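Local coordinates for protein cephalosporin acylase (Bacillus halodurans, PDB 2NLZ) that probably hydrolyses amide bonds of cephalosporin side chains or gamma-glutamyl substrates, as an N-terminal nucleophile hydrolase of the gamma-glutamyltranspeptidase family, at residues L75-G80 / D430-P435; K161-A166 / G190-V195; H407-A410 / R416-H419. The protein carries 1 engineered substitution. All coordinates share one frame; numbering follows the deposited sequence.

Contact 1 of 3, residues L75-G80 / D430-P435; sequences LVWTKG and DQPIGP
W77 and P432 mark the closest approach of the two backbones, with 7.4 Å between their CA atoms, a spacing at which side chains rather than main-chain bonds bridge strands 71-78 and 431-438. The indole of W77 stands out toward the other strand, its CG anti to the backbone N (chi1 -178°), and meets the proline ring over one face. P432 CB lies 3.6 Å from the centroid of the five-membered ring of W77 and 9° off its normal, a CH-pi contact, while P432 CG comes within 3.4 Å of W77 NE1. On the opposite face, toward the rim, sits G80 C, from the turn that follows the strand. D430 OD1 reaches the indole edge in plane, 4.0 Å from W77 CH2. Replacing W77 by alanine would probably leave the P432 ring without its aromatic partner and open a gap beside F425, which touches both residues. Strand 71-78 pairs with 81-87 and 370-376, whereas 431-438 pairs with 424-428 and 512-517 and carries a classic beta bulge at I433 and G434 opposite L426. The packing is consistent with two layers facing each other in the αββα sandwich of N-terminal nucleophile hydrolases.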
# COMPACT_ATOMS: atom_id res chain seq x y z
N LEU D 75 1.26 27.72 -26.35
CA LEU D 75 2.63 28.16 -26.26
C LEU D 75 3.42 27.30 -27.23
O LEU D 75 3.52 26.09 -27.05
CB LEU D 75 3.19 28.04 -24.84
CG LEU D 75 2.92 29.22 -23.89
CD1 LEU D 75 3.48 28.98 -22.51
CD2 LEU D 75 3.49 30.50 -24.47
N VAL D 76 3.94 27.92 -28.28
CA VAL D 76 4.67 27.18 -29.31
C VAL D 76 6.13 27.63 -29.39
O VAL D 76 6.42 28.83 -29.49
CB VAL D 76 3.94 27.21 -30.69
CG1 VAL D 76 3.32 28.56 -30.94
CG2 VAL D 76 4.87 26.86 -31.82
N TRP D 77 7.04 26.67 -29.29
CA TRP D 77 8.46 26.95 -29.44
C TRP D 77 8.92 26.53 -30.81
O TRP D 77 8.87 25.35 -31.15
CB TRP D 77 9.30 26.20 -28.41
CG TRP D 77 10.77 26.49 -28.49
CD1 TRP D 77 11.70 25.90 -29.31
CD2 TRP D 77 11.50 27.44 -27.69
NE1 TRP D 77 12.95 26.42 -29.07
CE2 TRP D 77 12.86 27.37 -28.08
CE3 TRP D 77 11.14 28.34 -26.67
CZ2 TRP D 77 13.84 28.16 -27.49
CZ3 TRP D 77 12.11 29.12 -26.10
CH2 TRP D 77 13.44 29.03 -26.51
N THR D 78 9.38 27.50 -31.57
CA THR D 78 9.84 27.26 -32.92
C THR D 78 10.85 28.33 -33.28
O THR D 78 10.66 29.51 -32.92
CB THR D 78 8.65 27.21 -33.92
OG1 THR D 78 9.14 26.99 -35.25
CG2 THR D 78 7.84 28.50 -33.88
N LYS D 79 11.91 27.92 -33.99
CA LYS D 79 13.05 28.78 -34.38
C LYS D 79 13.66 29.49 -33.17
O LYS D 79 13.84 30.71 -33.19
CB LYS D 79 12.67 29.84 -35.45
CG LYS D 79 11.41 29.59 -36.30
CD LYS D 79 11.69 28.84 -37.59
CE LYS D 79 10.41 28.73 -38.42
NZ LYS D 79 10.64 28.05 -39.73
N GLY D 80 13.96 28.72 -32.12
CA GLY D 80 14.58 29.26 -30.90
C GLY D 80 13.85 30.35 -30.12
O GLY D 80 14.46 31.08 -29.35
N ASP D 430 17.51 29.95 -21.82
CA ASP D 430 17.10 30.13 -23.23
C ASP D 430 17.19 28.86 -24.10
O ASP D 430 17.35 28.92 -25.32
CB ASP D 430 17.82 31.33 -23.88
CG ASP D 430 17.07 31.89 -25.08
OD1 ASP D 430 15.82 31.88 -25.08
OD2 ASP D 430 17.73 32.33 -26.05
N GLN D 431 17.10 27.71 -23.44
CA GLN D 431 16.93 26.43 -24.12
C GLN D 431 15.52 25.92 -23.79
O GLN D 431 15.04 26.11 -22.66
CB GLN D 431 17.99 25.42 -23.67
CG GLN D 431 19.43 25.79 -24.04
CD GLN D 431 19.67 25.76 -25.54
OE1 GLN D 431 19.19 24.87 -26.25
NE2 GLN D 431 20.41 26.75 -26.03
N PRO D 432 14.85 25.29 -24.76
CA PRO D 432 13.53 24.77 -24.46
C PRO D 432 13.65 23.42 -23.77
O PRO D 432 14.42 22.54 -24.21
CB PRO D 432 12.92 24.58 -25.84
CG PRO D 432 14.07 24.20 -26.70
CD PRO D 432 15.24 25.00 -26.16
N ILE D 433 12.92 23.25 -22.67
CA ILE D 433 12.84 21.90 -22.12
C ILE D 433 11.47 21.26 -22.41
O ILE D 433 11.40 20.05 -22.61
CB ILE D 433 13.39 21.75 -20.67
CG1 ILE D 433 12.32 22.02 -19.63
CG2 ILE D 433 14.65 22.61 -20.42
CD1 ILE D 433 12.73 21.45 -18.31
N GLY D 434 10.41 22.05 -22.50
CA GLY D 434 9.16 21.49 -23.03
C GLY D 434 7.79 22.00 -22.62
O GLY D 434 7.65 22.89 -21.76
N PRO D 435 6.75 21.43 -23.25
CA PRO D 435 5.37 21.76 -22.93
C PRO D 435 4.81 20.88 -21.81
O PRO D 435 5.17 19.70 -21.69
CB PRO D 435 4.64 21.48 -24.25
CG PRO D 435 5.45 20.38 -24.89
CD PRO D 435 6.85 20.46 -24.36

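Contact 2 of 3, residues K161-A166 / G190-V195; sequences KYWKAA and GRAPRV
A192 and P193, which pack on W163 and K164, are bracketed by two residues that grip one carboxylate oxygen, OE2 of E197: R191 NH1 reaches it in a salt bridge and the backbone N of R194 in a hydrogen bond. The arrangement is a loop laid against a helix, in which the segment between helix 180-186 and strand 198-199 folds back over helix 157-173 in this member of the gamma-glutamyltranspeptidase family. Backbone and backbone come close at A192, whose CA is 5.1 Å from K164 CA, a spacing that suits the small methyl between them. A192 CB sits 3.5 Å from W163 O and 3.7 Å from K164 CA, and so rests directly on the helix backbone. The next residue turns to the indole: P193 CD stands over one face of the W163 ring, 3.6 Å from the centroid of its five-membered ring and 11° off the normal, a CH-pi contact, with the proline crossing the indole at about a right angle. P193 CG lies farther along the indole, over the CE2 and CZ2 side, 3.8 Å from W163 CE2. The indole N-H itself is spent elsewhere, with W163 NE1 bonded to F186 O, and W199 and F381 each meet W163 edge-to-face. K164 adds the aliphatic part of its chain, which bends at chi2 and chi3 and leads its NZ toward D168 OD2, a long and weak ion pair; nearer the backbone, K164 CG lies 3.8 Å from A192 CB.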
# COMPACT_ATOMS: atom_id res chain seq x y z
N LYS D 161 -18.94 7.34 -19.32
CA LYS D 161 -19.40 7.80 -18.02
C LYS D 161 -19.81 9.28 -18.05
O LYS D 161 -20.89 9.63 -17.59
CB LYS D 161 -18.33 7.59 -16.96
CG LYS D 161 -18.77 7.96 -15.53
CD LYS D 161 -17.67 8.66 -14.72
CE LYS D 161 -16.62 7.68 -14.17
NZ LYS D 161 -15.58 8.37 -13.35
N TYR D 162 -18.94 10.13 -18.59
CA TYR D 162 -19.18 11.56 -18.59
C TYR D 162 -20.22 11.96 -19.62
O TYR D 162 -20.92 12.96 -19.44
CB TYR D 162 -17.90 12.34 -18.83
CG TYR D 162 -16.92 12.28 -17.69
CD1 TYR D 162 -15.81 11.43 -17.75
CD2 TYR D 162 -17.08 13.07 -16.55
CE1 TYR D 162 -14.90 11.36 -16.71
CE2 TYR D 162 -16.18 13.01 -15.50
CZ TYR D 162 -15.09 12.16 -15.59
OH TYR D 162 -14.18 12.08 -14.56
N TRP D 163 -20.31 11.19 -20.70
CA TRP D 163 -21.33 11.39 -21.71
C TRP D 163 -22.70 11.02 -21.13
O TRP D 163 -23.68 11.72 -21.37
CB TRP D 163 -21.01 10.54 -22.95
CG TRP D 163 -21.56 11.03 -24.26
CD1 TRP D 163 -22.80 11.57 -24.50
CD2 TRP D 163 -20.90 10.99 -25.53
NE1 TRP D 163 -22.94 11.88 -25.83
CE2 TRP D 163 -21.79 11.53 -26.48
CE3 TRP D 163 -19.64 10.55 -25.95
CZ2 TRP D 163 -21.45 11.65 -27.83
CZ3 TRP D 163 -19.31 10.66 -27.29
CH2 TRP D 163 -20.21 11.21 -28.21
N LYS D 164 -22.76 9.93 -20.37
CA LYS D 164 -24.01 9.52 -19.72
C LYS D 164 -24.42 10.49 -18.65
O LYS D 164 -25.60 10.79 -18.54
CB LYS D 164 -23.91 8.12 -19.12
CG LYS D 164 -24.39 7.02 -20.04
CD LYS D 164 -25.04 5.91 -19.24
CE LYS D 164 -26.30 6.40 -18.55
NZ LYS D 164 -26.59 5.60 -17.34
N ALA D 165 -23.45 10.98 -17.88
CA ALA D 165 -23.69 11.97 -16.83
C ALA D 165 -24.26 13.25 -17.41
O ALA D 165 -25.17 13.85 -16.84
CB ALA D 165 -22.41 12.26 -16.06
N ALA D 166 -23.72 13.65 -18.55
CA ALA D 166 -24.19 14.83 -19.26
C ALA D 166 -25.59 14.62 -19.82
O ALA D 166 -26.36 15.56 -19.88
CB ALA D 166 -23.24 15.23 -20.37
N GLY D 190 -31.45 8.36 -28.55
CA GLY D 190 -32.33 8.67 -27.42
C GLY D 190 -31.71 8.33 -26.07
O GLY D 190 -32.41 8.22 -25.07
N ARG D 191 -30.39 8.15 -26.07
CA ARG D 191 -29.60 7.99 -24.86
C ARG D 191 -28.14 8.32 -25.20
O ARG D 191 -27.80 8.56 -26.37
CB ARG D 191 -29.77 6.58 -24.26
CG ARG D 191 -28.78 5.51 -24.71
CD ARG D 191 -29.20 4.80 -25.97
NE ARG D 191 -28.18 3.84 -26.38
CZ ARG D 191 -28.40 2.77 -27.12
NH1 ARG D 191 -27.38 1.98 -27.42
NH2 ARG D 191 -29.62 2.46 -27.56
N ALA D 192 -27.28 8.37 -24.19
CA ALA D 192 -25.85 8.53 -24.42
C ALA D 192 -25.24 7.20 -24.83
O ALA D 192 -25.64 6.15 -24.31
CB ALA D 192 -25.18 9.07 -23.17
N PRO D 193 -24.26 7.22 -25.76
CA PRO D 193 -23.57 6.03 -26.28
C PRO D 193 -23.06 5.09 -25.19
O PRO D 193 -22.52 5.55 -24.19
CB PRO D 193 -22.37 6.62 -27.01
CG PRO D 193 -22.78 7.97 -27.40
CD PRO D 193 -23.74 8.46 -26.37
N ARG D 194 -23.23 3.79 -25.39
CA ARG D 194 -22.77 2.79 -24.43
C ARG D 194 -21.30 2.48 -24.71
O ARG D 194 -20.75 2.92 -25.71
CB ARG D 194 -23.59 1.50 -24.52
CG ARG D 194 -25.09 1.69 -24.46
CD ARG D 194 -25.85 0.37 -24.46
NE ARG D 194 -27.29 0.57 -24.67
CZ ARG D 194 -28.15 0.95 -23.73
NH1 ARG D 194 -27.75 1.18 -22.48
NH2 ARG D 194 -29.43 1.11 -24.03
N VAL D 195 -20.68 1.72 -23.81
CA VAL D 195 -19.32 1.26 -24.02
C VAL D 195 -19.28 0.36 -25.25
O VAL D 195 -20.08 -0.57 -25.39
CB VAL D 195 -18.81 0.45 -22.82
CG1 VAL D 195 -17.33 0.22 -22.93
CG2 VAL D 195 -19.16 1.16 -21.52

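Contact 3 of 3, residues H407-A410 / R416-H419; sequences HDNA and RTYH
The type I beta turn from H407 to A410 offers the side chain of its third residue, N409, to T417 and Y418, and the contact rests on that one amide. Both ends of the amide are used. N409 OD1 accepts the backbone N-H of Y418 at 2.9 Å from N to O, a nearly straight bond (171°), although the donor lies above the carbonyl plane, 38° out of it. N409 ND2 donates to T417 OG1 at 3.0 Å, and here the partner lies in the amide plane. The two bonds together fix the rotation of the amide, whose CG is anti to the backbone N and beside the carbonyl carbon (chi1 -166°), turned toward the other segment. N409 OD1 is also hydrogen-bonded by the hydroxyl of T316, so this buried oxygen has two donors. Both segments belong to the long loop between strands 392-393 and 424-428; by sequence resemblance R416-H419 probably matches the segment of gamma-glutamyltranspeptidases that ends on the first of two pocket-lining serines, a place taken here by H419. The turn's own bond from A410 N to H407 O is weak; K415 NZ is hydrogen-bonded to D408 O and A410 O, and H407 NE2 to M312 O. Y418 touches the amide through its CB, 3.6 Å from N409 OD1, while its ring leads off to F308 and M312, placing it against helix 294-314.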
# COMPACT_ATOMS: atom_id res chain seq x y z
N HIS D 407 -16.00 44.71 -9.84
CA HIS D 407 -14.99 43.68 -10.08
C HIS D 407 -14.35 43.93 -11.43
O HIS D 407 -15.03 44.31 -12.38
CB HIS D 407 -15.60 42.28 -10.05
CG HIS D 407 -14.60 41.19 -9.88
ND1 HIS D 407 -14.45 40.49 -8.70
CD2 HIS D 407 -13.68 40.67 -10.73
CE1 HIS D 407 -13.49 39.59 -8.84
NE2 HIS D 407 -13.01 39.69 -10.06
N ASP D 408 -13.04 43.72 -11.53
CA ASP D 408 -12.30 43.94 -12.76
C ASP D 408 -12.74 43.04 -13.93
O ASP D 408 -12.69 43.46 -15.09
CB ASP D 408 -10.80 43.77 -12.52
CG ASP D 408 -10.25 44.75 -11.49
OD1 ASP D 408 -10.80 45.86 -11.33
OD2 ASP D 408 -9.23 44.41 -10.85
N ASN D 409 -13.17 41.82 -13.62
CA ASN D 409 -13.70 40.89 -14.63
C ASN D 409 -15.22 41.01 -14.79
O ASN D 409 -15.93 40.01 -14.99
CB ASN D 409 -13.30 39.44 -14.28
CG ASN D 409 -13.52 38.49 -15.42
OD1 ASN D 409 -12.87 38.59 -16.46
ND2 ASN D 409 -14.46 37.56 -15.25
N ALA D 410 -15.73 42.24 -14.71
CA ALA D 410 -17.14 42.51 -14.93
C ALA D 410 -17.50 42.33 -16.40
O ALA D 410 -16.68 42.61 -17.28
CB ALA D 410 -17.49 43.91 -14.47
N ARG D 416 -13.05 39.91 -23.35
CA ARG D 416 -12.87 38.49 -23.06
C ARG D 416 -12.55 38.26 -21.58
O ARG D 416 -11.86 39.08 -20.95
CB ARG D 416 -11.85 37.84 -23.99
CG ARG D 416 -10.56 38.57 -24.05
CD ARG D 416 -10.11 38.79 -25.48
NE ARG D 416 -8.95 39.67 -25.49
CZ ARG D 416 -7.75 39.33 -25.95
NH1 ARG D 416 -7.55 38.12 -26.47
NH2 ARG D 416 -6.76 40.20 -25.91
N THR D 417 -13.07 37.17 -21.03
CA THR D 417 -13.06 36.95 -19.58
C THR D 417 -11.82 36.23 -19.05
O THR D 417 -11.06 35.64 -19.82
CB THR D 417 -14.29 36.13 -19.13
OG1 THR D 417 -14.20 35.89 -17.72
CG2 THR D 417 -14.36 34.81 -19.88
N TYR D 418 -11.65 36.31 -17.73
CA TYR D 418 -10.81 35.42 -16.96
C TYR D 418 -11.00 34.01 -17.50
O TYR D 418 -12.12 33.49 -17.51
CB TYR D 418 -11.23 35.49 -15.49
CG TYR D 418 -10.45 34.62 -14.52
CD1 TYR D 418 -10.82 33.30 -14.29
CD2 TYR D 418 -9.37 35.13 -13.81
CE1 TYR D 418 -10.11 32.50 -13.41
CE2 TYR D 418 -8.66 34.35 -12.91
CZ TYR D 418 -9.04 33.03 -12.71
OH TYR D 418 -8.34 32.25 -11.83
N HIS D 419 -9.90 33.41 -17.96
CA HIS D 419 -9.94 32.12 -18.65
C HIS D 419 -9.17 31.07 -17.87
O HIS D 419 -8.06 31.33 -17.42
CB HIS D 419 -9.35 32.27 -20.05
CG HIS D 419 -10.12 31.55 -21.11
ND1 HIS D 419 -10.03 30.19 -21.31
CD2 HIS D 419 -11.00 32.01 -22.03
CE1 HIS D 419 -10.82 29.84 -22.31
NE2 HIS D 419 -11.42 30.92 -22.76

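How the contacts relate
Contact 1 closes a long loop of chain that holds both of the others; contacts 2 and 3 follow each other inside it. Contacts 1 and 2 lie on opposite sides of the chain's centre, their own centres 39 Å apart, yet share a chemistry of proline over a tryptophan face, first between strands and partly exposed, then buried between a helix and a loop. Contact 3 differs: it is buried, polar, and held by one asparagine amide within a loop. No two of the three touch, and contacts 1 and 3 share no element but border on the same strands: H419 meets F73 of strand 71-78, and the loop of contact 3 precedes strand 424-428, neighbour of 431-438.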